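Local coordinates for hypothetical protein (Psychrobacter arcticus, PDB 2I9W) that binds two zinc ions through cysteines and carries a SEC-C motif, but is otherwise of unknown function, at residues L24-C29 and F64-P69. Sequence-based numbering, arbitrary orientation.
With ZN (zinc ion), chain B.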
loop_
_atom_site.group_PDB
_atom_site.type_symbol
_atom_site.label_atom_id
_atom_site.label_comp_id
_atom_site.label_asym_id
_atom_site.label_seq_id
_atom_site.Cartn_x
_atom_site.Cartn_y
_atom_site.Cartn_z
ATOM N N LEU A 24 15.410 -7.920 -7.002
ATOM C CA LEU A 24 14.926 -9.189 -6.445
ATOM C C LEU A 24 13.787 -9.772 -7.256
ATOM O O LEU A 24 13.032 -9.039 -7.908
ATOM C CB LEU A 24 14.490 -9.022 -4.989
ATOM C CG LEU A 24 15.401 -8.350 -3.974
ATOM C CD1 LEU A 24 14.733 -8.271 -2.566
ATOM C CD2 LEU A 24 16.726 -9.104 -3.895
ATOM N N LEU A 25 13.702 -11.102 -7.244
ATOM C CA LEU A 25 12.565 -11.824 -7.819
ATOM C C LEU A 25 11.332 -11.707 -6.945
ATOM O O LEU A 25 11.407 -11.547 -5.716
ATOM C CB LEU A 25 12.867 -13.298 -8.025
ATOM C CG LEU A 25 14.043 -13.653 -8.966
ATOM C CD1 LEU A 25 14.123 -15.183 -9.196
ATOM C CD2 LEU A 25 13.942 -12.874 -10.286
ATOM N N TYR A 26 10.170 -11.789 -7.590
ATOM C CA TYR A 26 8.895 -11.775 -6.848
ATOM C C TYR A 26 8.876 -12.760 -5.635
ATOM O O TYR A 26 8.601 -12.347 -4.481
ATOM C CB TYR A 26 7.761 -12.045 -7.831
ATOM C CG TYR A 26 6.375 -12.085 -7.214
ATOM C CD1 TYR A 26 5.906 -11.067 -6.382
ATOM C CD2 TYR A 26 5.515 -13.153 -7.463
ATOM C CE1 TYR A 26 4.604 -11.112 -5.851
ATOM C CE2 TYR A 26 4.210 -13.206 -6.920
ATOM C CZ TYR A 26 3.776 -12.197 -6.099
ATOM O OH TYR A 26 2.504 -12.247 -5.562
ATOM N N GLN A 27 9.234 -14.025 -5.869
ATOM C CA GLN A 27 9.272 -15.018 -4.788
ATOM C C GLN A 27 10.130 -14.609 -3.591
ATOM O O GLN A 27 9.917 -15.083 -2.469
ATOM C CB GLN A 27 9.739 -16.382 -5.306
ATOM C CG GLN A 27 11.154 -16.434 -5.842
ATOM C CD GLN A 27 11.519 -17.810 -6.455
ATOM O OE1 GLN A 27 10.683 -18.695 -6.597
ATOM N NE2 GLN A 27 12.763 -17.952 -6.838
ATOM N N ASP A 28 11.102 -13.742 -3.842
ATOM C CA ASP A 28 12.076 -13.334 -2.849
ATOM C C ASP A 28 11.773 -11.969 -2.278
ATOM O O ASP A 28 12.562 -11.460 -1.496
ATOM C CB ASP A 28 13.480 -13.296 -3.487
ATOM C CG ASP A 28 13.968 -14.654 -3.872
ATOM O OD1 ASP A 28 13.721 -15.579 -3.075
ATOM O OD2 ASP A 28 14.558 -14.777 -4.959
ATOM N N CYS A 29 10.668 -11.356 -2.709
ATOM C CA CYS A 29 10.329 -9.974 -2.341
ATOM C C CYS A 29 8.864 -9.886 -1.845
ATOM O O CYS A 29 8.603 -10.183 -0.679
ATOM C CB CYS A 29 10.627 -9.009 -3.514
ATOM S SG CYS A 29 10.478 -7.238 -3.118
ATOM N N PHE A 64 -1.137 -4.306 -7.368
ATOM C CA PHE A 64 -1.764 -3.631 -8.536
ATOM C C PHE A 64 -1.286 -4.302 -9.822
ATOM O O PHE A 64 -2.075 -4.755 -10.664
ATOM C CB PHE A 64 -1.421 -2.137 -8.556
ATOM C CG PHE A 64 -2.110 -1.341 -7.463
ATOM C CD1 PHE A 64 -3.460 -1.552 -7.220
ATOM C CD2 PHE A 64 -1.451 -0.380 -6.742
ATOM C CE1 PHE A 64 -4.133 -0.836 -6.246
ATOM C CE2 PHE A 64 -2.136 0.336 -5.745
ATOM C CZ PHE A 64 -3.465 0.073 -5.514
ATOM N N VAL A 65 0.036 -4.424 -9.947
ATOM C CA VAL A 65 0.628 -4.954 -11.174
ATOM C C VAL A 65 0.154 -6.382 -11.452
ATOM O O VAL A 65 -0.220 -6.702 -12.608
ATOM C CB VAL A 65 2.175 -4.912 -11.098
ATOM C CG1 VAL A 65 2.787 -5.600 -12.383
ATOM C CG2 VAL A 65 2.649 -3.507 -10.933
ATOM N N LEU A 66 0.140 -7.220 -10.407
ATOM C CA LEU A 66 -0.189 -8.640 -10.530
ATOM C C LEU A 66 -1.684 -8.944 -10.392
ATOM O O LEU A 66 -2.108 -10.082 -10.575
ATOM C CB LEU A 66 0.624 -9.474 -9.537
ATOM C CG LEU A 66 2.170 -9.375 -9.683
ATOM C CD1 LEU A 66 2.895 -10.093 -8.521
ATOM C CD2 LEU A 66 2.720 -9.895 -11.051
ATOM N N VAL A 67 -2.475 -7.908 -10.117
ATOM C CA VAL A 67 -3.975 -7.963 -10.060
ATOM C C VAL A 67 -4.443 -8.869 -8.911
ATOM O O VAL A 67 -5.060 -9.924 -9.106
ATOM C CB VAL A 67 -4.701 -8.288 -11.409
ATOM C CG1 VAL A 67 -6.202 -8.009 -11.250
ATOM C CG2 VAL A 67 -4.132 -7.471 -12.571
ATOM N N LYS A 68 -4.097 -8.425 -7.711
ATOM C CA LYS A 68 -4.444 -9.076 -6.445
ATOM C C LYS A 68 -5.273 -8.090 -5.613
ATOM O O LYS A 68 -4.799 -7.481 -4.627
ATOM C CB LYS A 68 -3.181 -9.505 -5.730
ATOM C CG LYS A 68 -2.411 -10.506 -6.602
ATOM C CD LYS A 68 -1.317 -11.167 -5.873
ATOM C CE LYS A 68 -0.594 -12.127 -6.799
ATOM N NZ LYS A 68 -1.137 -13.490 -6.673
ATOM N N PRO A 69 -6.534 -7.865 -6.047
ATOM C CA PRO A 69 -7.294 -6.803 -5.418
ATOM C C PRO A 69 -7.691 -7.126 -3.971
ATOM O O PRO A 69 -7.908 -6.206 -3.195
ATOM C CB PRO A 69 -8.501 -6.658 -6.332
ATOM C CG PRO A 69 -8.664 -8.041 -6.958
ATOM C CD PRO A 69 -7.290 -8.563 -7.108
HETATM ZN ZN ZN B . 8.565 -6.564 -4.262
#
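Y26 and L66 face each other across a gap of 10.3 Å between their CA atoms, joining a 3-10 turn at 26-28 to the last turn of the helix that begins at 53, where V67 (phi 65°) closes a Schellman motif. Side chains alone bridge that distance. With CG anti to the backbone N (chi1 179°), the Y26 ring reaches over to L66, whose CD1 lies 3.5 Å from the ring centroid and 22° off its normal, a CH-pi contact over one face. L66 CD1 is displaced toward the rim, 3.3 Å from Y26 CZ. Farther out, K68 CE lies oblique to the ring, 3.3 Å from Y26 OH, while K68 NZ stays 4.0 Å from that oxygen; the phenol instead hydrogen-bonds H34 on helix 31-39. Within the turn, C29 N bonds Y26 O, and C29 SG binds zinc at 2.3 Å, with C9, C11 and C30 completing the site. Without the ring, as with an alanine here, L66 CD1 would probably lose the face it packs on and H34 its hydroxyl partner. The chemistry thus implies a chiefly apolar link between the N-terminal zinc-binding region and the NTF2-like middle region: H34 fixes the tyrosine hydroxyl from its own side, and L66 CD1 and the K68 chain make the contact across.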